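Local coordinates for endoglucanase (Humicola insolens, PDB 1DYS), which hydrolyses internal beta-1,4-glucosidic linkages of cellulose as a family 6 glycoside hydrolase, taking part in the breakdown of plant biomass, at residues Q23-Q26 / A27-R31; I62-A65 / I66-R70; D332-A335 / Q336-Q340. All coordinates share one frame; numbering follows the deposited sequence.

Contact 1 of 3, residues Q23-Q26 / A27-R31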
ATOM      1  N   GLN A  23       9.734 -18.013   8.671  1.00 18.04           N
ATOM      2  CA  GLN A  23      10.867 -17.167   9.033  1.00 19.08           C
ATOM      3  C   GLN A  23      10.998 -17.088  10.544  1.00 21.56           C
ATOM      4  O   GLN A  23      12.104 -17.153  11.099  1.00 22.98           O
ATOM      5  CB  GLN A  23      10.676 -15.748   8.472  1.00 19.16           C
ATOM      6  CG  GLN A  23      11.818 -14.815   8.857  1.00 25.29           C
ATOM      7  CD  GLN A  23      11.787 -13.500   8.103  1.00 30.48           C
ATOM      8  OE1 GLN A  23      12.678 -12.665   8.300  1.00 28.64           O
ATOM      9  NE2 GLN A  23      10.804 -13.276   7.248  1.00 17.97           N
ATOM     10  N   THR A  24       9.849 -16.977  11.245  1.00 17.27           N
ATOM     11  CA  THR A  24       9.883 -16.867  12.702  1.00 17.10           C
ATOM     12  C   THR A  24      10.385 -18.147  13.334  1.00 20.53           C
ATOM     13  O   THR A  24      11.178 -18.145  14.268  1.00 20.84           O
ATOM     14  CB  THR A  24       8.481 -16.500  13.270  1.00 12.75           C
ATOM     15  OG1 THR A  24       7.919 -15.489  12.409  1.00 18.44           O
ATOM     16  CG2 THR A  24       8.569 -15.936  14.669  1.00 16.82           C
ATOM     17  N   ARG A  25       9.853 -19.265  12.875  1.00 21.00           N
ATOM     18  CA  ARG A  25      10.277 -20.577  13.323  1.00 17.91           C
ATOM     19  C   ARG A  25      11.766 -20.744  13.042  1.00 19.93           C
ATOM     20  O   ARG A  25      12.421 -21.137  14.005  1.00 24.01           O
ATOM     21  CB  ARG A  25       9.545 -21.694  12.575  1.00 21.80           C
ATOM     22  CG  ARG A  25       9.468 -22.964  13.428  1.00 27.75           C
ATOM     23  CD  ARG A  25       8.817 -24.048  12.506  1.00 31.43           C
ATOM     24  NE  ARG A  25       9.875 -24.259  11.511  1.00 36.58           N
ATOM     25  CZ  ARG A  25      10.889 -25.072  11.845  1.00 38.46           C
ATOM     26  NH1 ARG A  25      10.973 -25.764  12.974  1.00 41.76           N
ATOM     27  NH2 ARG A  25      11.836 -25.128  10.942  1.00 22.34           N
ATOM     28  N   GLN A  26      12.235 -20.394  11.844  1.00 18.69           N
ATOM     29  CA  GLN A  26      13.691 -20.444  11.631  1.00 22.07           C
ATOM     30  C   GLN A  26      14.474 -19.560  12.590  1.00 26.43           C
ATOM     31  O   GLN A  26      15.537 -19.967  13.100  1.00 24.10           O
ATOM     32  CB  GLN A  26      13.981 -19.978  10.187  1.00 22.74           C
ATOM     33  CG  GLN A  26      13.481 -20.993   9.151  1.00 21.81           C
ATOM     34  CD  GLN A  26      13.440 -20.411   7.757  1.00 26.15           C
ATOM     35  OE1 GLN A  26      12.804 -20.904   6.823  1.00 29.54           O
ATOM     36  NE2 GLN A  26      14.112 -19.290   7.519  1.00 28.77           N
ATOM     37  N   ALA A  27      14.034 -18.338  12.897  1.00 22.76           N
ATOM     38  CA  ALA A  27      14.743 -17.428  13.791  1.00 22.86           C
ATOM     39  C   ALA A  27      14.897 -18.003  15.186  1.00 26.56           C
ATOM     40  O   ALA A  27      15.990 -18.016  15.777  1.00 29.72           O
ATOM     41  CB  ALA A  27      14.065 -16.059  13.837  1.00 21.10           C
ATOM     42  N   PHE A  28      13.830 -18.567  15.746  1.00 24.85           N
ATOM     43  CA  PHE A  28      13.887 -19.186  17.061  1.00 23.17           C
ATOM     44  C   PHE A  28      14.837 -20.385  17.018  1.00 24.62           C
ATOM     45  O   PHE A  28      15.724 -20.463  17.867  1.00 31.47           O
ATOM     46  CB  PHE A  28      12.506 -19.645  17.526  1.00 17.75           C
ATOM     47  CG  PHE A  28      11.682 -18.543  18.132  1.00 20.87           C
ATOM     48  CD1 PHE A  28      12.152 -17.741  19.159  1.00 18.88           C
ATOM     49  CD2 PHE A  28      10.422 -18.301  17.590  1.00 17.62           C
ATOM     50  CE1 PHE A  28      11.365 -16.723  19.680  1.00 23.06           C
ATOM     51  CE2 PHE A  28       9.631 -17.288  18.131  1.00 17.25           C
ATOM     52  CZ  PHE A  28      10.084 -16.517  19.155  1.00 19.95           C
ATOM     53  N   LEU A  29      14.708 -21.249  16.010  1.00 23.80           N
ATOM     54  CA  LEU A  29      15.612 -22.396  15.915  1.00 32.14           C
ATOM     55  C   LEU A  29      17.077 -21.956  15.943  1.00 35.33           C
ATOM     56  O   LEU A  29      17.890 -22.505  16.705  1.00 35.15           O
ATOM     57  CB  LEU A  29      15.366 -23.176  14.646  1.00 29.77           C
ATOM     58  CG  LEU A  29      14.472 -24.380  14.569  1.00 35.01           C
ATOM     59  CD1 LEU A  29      14.668 -25.089  13.248  1.00 34.32           C
ATOM     60  CD2 LEU A  29      14.614 -25.300  15.754  1.00 39.08           C
ATOM     61  N   SER A  30      17.429 -20.923  15.197  1.00 34.71           N
ATOM     62  CA  SER A  30      18.775 -20.387  15.096  1.00 37.80           C
ATOM     63  C   SER A  30      19.410 -19.826  16.348  1.00 38.86           C
ATOM     64  O   SER A  30      20.591 -19.444  16.391  1.00 38.27           O
ATOM     65  CB  SER A  30      18.746 -19.317  13.988  1.00 38.75           C
ATOM     66  OG  SER A  30      18.373 -19.960  12.768  0.50 38.25           O
ATOM     67  N   ARG A  31      18.672 -19.708  17.434  1.00 35.46           N
ATOM     68  CA  ARG A  31      19.144 -19.283  18.734  1.00 32.92           C
ATOM     69  C   ARG A  31      18.997 -20.449  19.712  1.00 34.41           C
ATOM     70  O   ARG A  31      19.071 -20.257  20.923  1.00 36.73           O
ATOM     71  CB  ARG A  31      18.422 -18.042  19.233  1.00 37.41           C
ATOM     72  CG  ARG A  31      18.551 -16.899  18.226  1.00 30.23           C
ATOM     73  CD  ARG A  31      18.039 -15.620  18.833  1.00 38.62           C
ATOM     74  NE  ARG A  31      16.692 -15.748  19.409  1.00 36.87           N
ATOM     75  CZ  ARG A  31      15.651 -15.168  18.798  1.00 38.36           C
ATOM     76  NH1 ARG A  31      15.844 -14.507  17.657  1.00 24.37           N
ATOM     77  NH2 ARG A  31      14.451 -15.278  19.341  1.00 39.97           N
TER
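The F28 ring and the R25 guanidinium, two of the flat groups in the C-terminal part of helix 15-29, each meet an i/i+4 partner obliquely, while A27 O lies over one face of the R31 guanidinium, offset toward its rim; R31 NH1 bonds Q336 OE1. T24 comes to the F28 ring at the CE2 side, its CG2 lying 3.9 Å from F28 CE2, with the two side chains running alongside each other; T24 O also approaches the ring obliquely, 3.4 Å from F28 CD2. CG2 is the T24 branch that stands anti to the backbone N, while OG1, beside that N, bonds D332 OD1 of helix 332-340. F28 itself packs on N36 and V40 of helix 34-46. L29 meets the R25 guanidinium at an oblique angle, L29 CD1 lying 3.7 Å from R25 NH2. The bend of the arginine chain at chi3 (68°) brings its end back beside the leucine, although its CB starts out directed away. Backbone i+4 bonds from A27, F28 and L29 run through the turn, and Q26 O accepts the next one, from S30 N at 3.0 Å.

Contact 2 of 3, residues I62-A65 / I66-R70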
ATOM      1  N   ILE A  62      -9.030 -15.681  -2.703  1.00 13.50           N
ATOM      2  CA  ILE A  62     -10.220 -16.470  -2.383  1.00 16.23           C
ATOM      3  C   ILE A  62     -10.105 -17.861  -3.013  1.00 20.75           C
ATOM      4  O   ILE A  62     -10.443 -18.893  -2.399  1.00 16.45           O
ATOM      5  CB  ILE A  62     -11.491 -15.759  -2.886  1.00 18.28           C
ATOM      6  CG1 ILE A  62     -11.654 -14.411  -2.186  1.00 18.12           C
ATOM      7  CG2 ILE A  62     -12.746 -16.570  -2.584  1.00 16.41           C
ATOM      8  CD1 ILE A  62     -12.834 -13.620  -2.745  1.00 19.28           C
ATOM      9  N   ASP A  63      -9.592 -17.922  -4.244  1.00 17.23           N
ATOM     10  CA  ASP A  63      -9.369 -19.218  -4.896  1.00 19.20           C
ATOM     11  C   ASP A  63      -8.387 -20.050  -4.071  1.00 19.34           C
ATOM     12  O   ASP A  63      -8.601 -21.260  -3.870  1.00 22.74           O
ATOM     13  CB  ASP A  63      -8.928 -19.041  -6.352  1.00 21.12           C
ATOM     14  CG  ASP A  63      -9.945 -18.245  -7.152  1.00 21.39           C
ATOM     15  OD1 ASP A  63     -11.165 -18.496  -7.090  1.00 25.66           O
ATOM     16  OD2 ASP A  63      -9.577 -17.302  -7.892  1.00 30.68           O
ATOM     17  N   VAL A  64      -7.327 -19.392  -3.580  1.00 17.14           N
ATOM     18  CA  VAL A  64      -6.366 -20.068  -2.724  1.00 15.53           C
ATOM     19  C   VAL A  64      -7.059 -20.650  -1.483  1.00 14.91           C
ATOM     20  O   VAL A  64      -6.850 -21.828  -1.144  1.00 16.37           O
ATOM     21  CB  VAL A  64      -5.200 -19.168  -2.275  1.00 17.08           C
ATOM     22  CG1 VAL A  64      -4.257 -19.966  -1.369  1.00 18.67           C
ATOM     23  CG2 VAL A  64      -4.452 -18.638  -3.485  1.00 20.31           C
ATOM     24  N   ALA A  65      -7.864 -19.828  -0.797  1.00 15.69           N
ATOM     25  CA  ALA A  65      -8.550 -20.294   0.413  1.00 15.10           C
ATOM     26  C   ALA A  65      -9.480 -21.474   0.116  1.00 17.42           C
ATOM     27  O   ALA A  65      -9.568 -22.474   0.846  1.00 15.84           O
ATOM     28  CB  ALA A  65      -9.306 -19.144   1.103  1.00 17.84           C
ATOM     29  N   ILE A  66     -10.217 -21.370  -0.986  1.00 14.55           N
ATOM     30  CA  ILE A  66     -11.151 -22.445  -1.369  1.00 23.15           C
ATOM     31  C   ILE A  66     -10.390 -23.720  -1.684  1.00 18.04           C
ATOM     32  O   ILE A  66     -10.863 -24.803  -1.328  1.00 20.04           O
ATOM     33  CB  ILE A  66     -11.984 -21.981  -2.574  1.00 19.03           C
ATOM     34  CG1 ILE A  66     -13.034 -20.981  -2.124  1.00 19.68           C
ATOM     35  CG2 ILE A  66     -12.688 -23.143  -3.302  1.00 18.72           C
ATOM     36  CD1 ILE A  66     -13.662 -20.205  -3.254  1.00 18.42           C
ATOM     37  N   GLN A  67      -9.264 -23.661  -2.364  1.00 18.61           N
ATOM     38  CA  GLN A  67      -8.433 -24.828  -2.656  1.00 16.62           C
ATOM     39  C   GLN A  67      -8.039 -25.502  -1.361  1.00 21.78           C
ATOM     40  O   GLN A  67      -8.176 -26.700  -1.096  1.00 19.15           O
ATOM     41  CB  GLN A  67      -7.193 -24.452  -3.480  1.00 21.47           C
ATOM     42  CG  GLN A  67      -6.175 -25.598  -3.461  1.00 35.22           C
ATOM     43  CD  GLN A  67      -5.043 -25.426  -4.452  1.00 37.11           C
ATOM     44  OE1 GLN A  67      -5.194 -24.798  -5.497  1.00 33.68           O
ATOM     45  NE2 GLN A  67      -3.885 -25.995  -4.144  1.00 41.81           N
ATOM     46  N   ASN A  68      -7.520 -24.676  -0.424  1.00 18.06           N
ATOM     47  CA  ASN A  68      -7.144 -25.160   0.886  1.00 18.35           C
ATOM     48  C   ASN A  68      -8.314 -25.759   1.653  1.00 19.58           C
ATOM     49  O   ASN A  68      -8.143 -26.768   2.328  1.00 23.36           O
ATOM     50  CB  ASN A  68      -6.491 -24.026   1.697  1.00 14.91           C
ATOM     51  CG  ASN A  68      -5.181 -23.556   1.114  1.00 22.58           C
ATOM     52  OD1 ASN A  68      -4.510 -24.285   0.379  1.00 24.04           O
ATOM     53  ND2 ASN A  68      -4.750 -22.347   1.490  1.00 18.67           N
ATOM     54  N   ALA A  69      -9.502 -25.159   1.579  1.00 19.23           N
ATOM     55  CA  ALA A  69     -10.679 -25.648   2.261  1.00 15.96           C
ATOM     56  C   ALA A  69     -11.037 -27.044   1.693  1.00 22.11           C
ATOM     57  O   ALA A  69     -11.250 -27.957   2.470  1.00 21.63           O
ATOM     58  CB  ALA A  69     -11.896 -24.745   2.180  1.00 18.59           C
ATOM     59  N   ARG A  70     -11.005 -27.179   0.372  1.00 22.18           N
ATOM     60  CA  ARG A  70     -11.330 -28.464  -0.248  1.00 22.08           C
ATOM     61  C   ARG A  70     -10.293 -29.536   0.050  1.00 27.11           C
ATOM     62  O   ARG A  70     -10.662 -30.711   0.198  1.00 30.23           O
ATOM     63  CB  ARG A  70     -11.499 -28.289  -1.758  1.00 19.06           C
ATOM     64  CG  ARG A  70     -12.678 -27.394  -2.105  1.00 22.53           C
ATOM     65  CD  ARG A  70     -12.891 -27.238  -3.612  1.00 23.54           C
ATOM     66  NE  ARG A  70     -14.247 -26.690  -3.804  1.00 21.57           N
ATOM     67  CZ  ARG A  70     -14.550 -25.849  -4.779  1.00 16.33           C
ATOM     68  NH1 ARG A  70     -13.627 -25.526  -5.668  1.00 23.70           N
ATOM     69  NH2 ARG A  70     -15.810 -25.388  -4.834  1.00 20.71           N
TER
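I62 and I66, one helical turn apart in helix 60-74, set their side chains across each other at a slant, touching through the CG2 branch of I62 and the CD1 end of I66 at 3.8 Å. I66 carries CG1 anti to its carbonyl carbon (chi1 -75°), which lays the chain back along the preceding turn: I66 CG1 comes within 3.3 Å of I62 O, and the extended chi2 sends CD1 on to the methyl branch of I62. The longer arm of I62 leads the other way, so the two isoleucines share a short apolar junction and not their full length.

V64 and N68 are arranged differently. They lie side by side and point the same way, with V64 CG1 3.8 Å from N68 ND2. The asparagine amide also sits over the backbone of the earlier turn, its CG 3.3 Å from V64 O, but ND2 makes no good angle to that oxygen; its hydrogen bonds go instead to S15 and Y51. V64 O is taken by the nearly straight bond from N68 N (3.0 Å, 171°). On another side of the helix, I66 CG2 rests against one face of the R70 guanidinium, 3.4 Å above its plane and toward the rim.

The helix is the crossover of the beta-alpha-beta unit formed with strands 51-53 and 79-85. I62, A65 and A69 turn to these strands, on I53, Y51, L83 and V81, while I62 also packs on F120 and L124 of helix 108-126, to which D63 adds a salt bridge with K123.

Contact 3 of 3, residues D332-A335 / Q336-Q340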
ATOM      1  N   ASP A 332       9.295  -9.600  11.526  1.00 17.34           N
ATOM      2  CA  ASP A 332       9.618 -10.828  12.258  1.00 19.24           C
ATOM      3  C   ASP A 332       9.942 -10.652  13.717  1.00 16.36           C
ATOM      4  O   ASP A 332       9.568 -11.538  14.501  1.00 16.52           O
ATOM      5  CB  ASP A 332      10.685 -11.601  11.472  1.00 15.59           C
ATOM      6  CG  ASP A 332      10.705 -13.055  11.911  1.00 18.84           C
ATOM      7  OD1 ASP A 332       9.725 -13.743  11.568  1.00 18.37           O
ATOM      8  OD2 ASP A 332      11.695 -13.475  12.561  1.00 21.30           O
ATOM      9  N   ALA A 333      10.547  -9.538  14.162  1.00 16.52           N
ATOM     10  CA  ALA A 333      10.765  -9.381  15.594  1.00 16.87           C
ATOM     11  C   ALA A 333       9.424  -9.291  16.359  1.00 13.54           C
ATOM     12  O   ALA A 333       9.359  -9.673  17.523  1.00 16.52           O
ATOM     13  CB  ALA A 333      11.585  -8.118  15.838  1.00 20.56           C
ATOM     14  N   TYR A 334       8.443  -8.713  15.676  1.00 15.39           N
ATOM     15  CA  TYR A 334       7.123  -8.627  16.301  1.00 14.46           C
ATOM     16  C   TYR A 334       6.497 -10.018  16.407  1.00 15.06           C
ATOM     17  O   TYR A 334       5.895 -10.293  17.454  1.00 16.95           O
ATOM     18  CB  TYR A 334       6.270  -7.626  15.539  1.00 14.33           C
ATOM     19  CG  TYR A 334       5.046  -7.173  16.285  1.00 16.96           C
ATOM     20  CD1 TYR A 334       3.919  -7.991  16.296  1.00 12.69           C
ATOM     21  CD2 TYR A 334       4.967  -5.972  16.951  1.00 17.31           C
ATOM     22  CE1 TYR A 334       2.758  -7.615  16.960  1.00 14.54           C
ATOM     23  CE2 TYR A 334       3.832  -5.564  17.612  1.00 16.18           C
ATOM     24  CZ  TYR A 334       2.725  -6.402  17.607  1.00 14.97           C
ATOM     25  OH  TYR A 334       1.600  -6.011  18.283  1.00 16.04           O
ATOM     26  N   ALA A 335       6.633 -10.804  15.339  1.00 17.05           N
ATOM     27  CA  ALA A 335       6.162 -12.176  15.350  1.00 18.69           C
ATOM     28  C   ALA A 335       6.869 -12.999  16.438  1.00 18.05           C
ATOM     29  O   ALA A 335       6.181 -13.717  17.176  1.00 16.39           O
ATOM     30  CB  ALA A 335       6.379 -12.854  14.010  1.00 16.72           C
ATOM     31  N   GLN A 336       8.151 -12.800  16.649  1.00 17.93           N
ATOM     32  CA  GLN A 336       8.849 -13.476  17.757  1.00 16.33           C
ATOM     33  C   GLN A 336       8.265 -13.028  19.078  1.00 14.31           C
ATOM     34  O   GLN A 336       7.957 -13.845  19.968  1.00 18.81           O
ATOM     35  CB  GLN A 336      10.373 -13.202  17.654  1.00 16.97           C
ATOM     36  CG  GLN A 336      10.990 -13.872  16.436  1.00 21.18           C
ATOM     37  CD  GLN A 336      12.459 -13.482  16.339  1.00 22.27           C
ATOM     38  OE1 GLN A 336      13.156 -13.639  17.357  1.00 26.15           O
ATOM     39  NE2 GLN A 336      12.890 -12.980  15.199  1.00 19.55           N
ATOM     40  N   MET A 337       7.984 -11.742  19.294  1.00 16.42           N
ATOM     41  CA  MET A 337       7.378 -11.233  20.502  1.00 15.57           C
ATOM     42  C   MET A 337       6.016 -11.853  20.783  1.00 19.15           C
ATOM     43  O   MET A 337       5.659 -12.301  21.888  1.00 17.09           O
ATOM     44  CB  MET A 337       7.306  -9.698  20.496  1.00 12.96           C
ATOM     45  CG  MET A 337       6.443  -9.135  21.616  1.00 13.77           C
ATOM     46  SD  MET A 337       5.799  -7.464  21.360  1.00 17.79           S
ATOM     47  CE  MET A 337       4.632  -7.858  20.042  1.00 15.11           C
ATOM     48  N   LEU A 338       5.178 -11.943  19.722  1.00 17.12           N
ATOM     49  CA  LEU A 338       3.846 -12.511  19.924  1.00 13.22           C
ATOM     50  C   LEU A 338       3.985 -13.988  20.366  1.00 12.62           C
ATOM     51  O   LEU A 338       3.123 -14.449  21.114  1.00 16.09           O
ATOM     52  CB  LEU A 338       2.996 -12.465  18.661  1.00 12.72           C
ATOM     53  CG  LEU A 338       2.544 -11.049  18.216  1.00 12.16           C
ATOM     54  CD1 LEU A 338       2.006 -11.184  16.799  1.00 14.66           C
ATOM     55  CD2 LEU A 338       1.573 -10.406  19.176  1.00 14.99           C
ATOM     56  N   THR A 339       5.031 -14.637  19.891  1.00 15.20           N
ATOM     57  CA  THR A 339       5.213 -16.059  20.212  1.00 14.07           C
ATOM     58  C   THR A 339       5.666 -16.211  21.656  1.00 17.40           C
ATOM     59  O   THR A 339       5.051 -16.955  22.403  1.00 16.52           O
ATOM     60  CB  THR A 339       6.280 -16.658  19.294  1.00 14.09           C
ATOM     61  OG1 THR A 339       5.925 -16.554  17.903  1.00 17.23           O
ATOM     62  CG2 THR A 339       6.432 -18.155  19.589  1.00 15.79           C
ATOM     63  N   GLN A 340       6.745 -15.533  22.022  1.00 17.13           N
ATOM     64  CA  GLN A 340       7.164 -15.577  23.436  1.00 18.38           C
ATOM     65  C   GLN A 340       6.062 -15.191  24.404  1.00 21.25           C
ATOM     66  O   GLN A 340       6.053 -15.677  25.552  1.00 21.95           O
ATOM     67  CB  GLN A 340       8.349 -14.619  23.651  1.00 19.29           C
ATOM     68  CG  GLN A 340       9.550 -14.879  22.792  1.00 20.15           C
ATOM     69  CD  GLN A 340      10.643 -13.837  22.871  1.00 39.34           C
ATOM     70  OE1 GLN A 340      11.625 -14.037  23.581  1.00 48.75           O
ATOM     71  NE2 GLN A 340      10.492 -12.731  22.152  1.00 41.51           N
TER
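The methyl end of M337 sits squarely over one face of the Y334 ring, an i/i+3 Met-aromatic contact in which carbon, more than sulfur, does the touching. M337 CE lies 3.4 Å from the ring centroid and only 10° off its normal, a CH-pi contact, whereas SD stands farther back, 4.9 Å from the same centroid. The bend at chi3 (70°) after an extended chi2 folds CE onto the tyrosine. L338 approaches from a different quarter: its CD1 meets the ring at the edge, 3.7 Å from Y334 CE1. Face and edge are thus both occupied by residues of the next turn, and Y334 OH bonds V285 O, which fixes the far end of the ring. A serine here would probably leave the M337 methyl and L338 CD1 without the ring they pack on, and V285 O without the tyrosine hydroxyl.

Q336 and D332 pair through their side chains: Q336 NE2 gives a hydrogen bond to D332 OD2 (2.9 Å), arriving from above the carboxylate plane, with the amide and carboxylate planes 53° apart. The other carboxylate oxygen, D332 OD1, is held by T24 and W330, and Q336 OE1 by R31. Farther along, A335 O is gripped twice, by T339 N at 3.1 Å and by T339 OG1 at 2.9 Å, from opposite faces of its carbonyl plane.

Helix 332-340 lies between several elements: A335 and Q336 pack on helix 15-29, T339 on N36 and V40 of helix 34-46, and Y334, M337 and L338 on A288 of strand 288-289.

How the contacts relate
From the N terminus, contact 1 comes first, toward the C-terminal end of helix 15-29, then contact 2 within helix 60-74, and contact 3 in helix 332-340 near the C terminus. Each joins neighbouring turns of one helix and closes no long loop, and the three follow in series without nesting or crossing. Contacts 1 and 3, although some 300 residues apart, meet directly: two probable side-chain hydrogen bonds, T24 to D332 and R31 to Q336, tie the C-terminal helix to the N-terminal one, and F28 CZ packs 3.5 Å from Q336 O. Contact 2 stands apart against the parallel sheet, about 17 Å from contact 1 and about 19 Å from contact 3, nearest atoms in both cases.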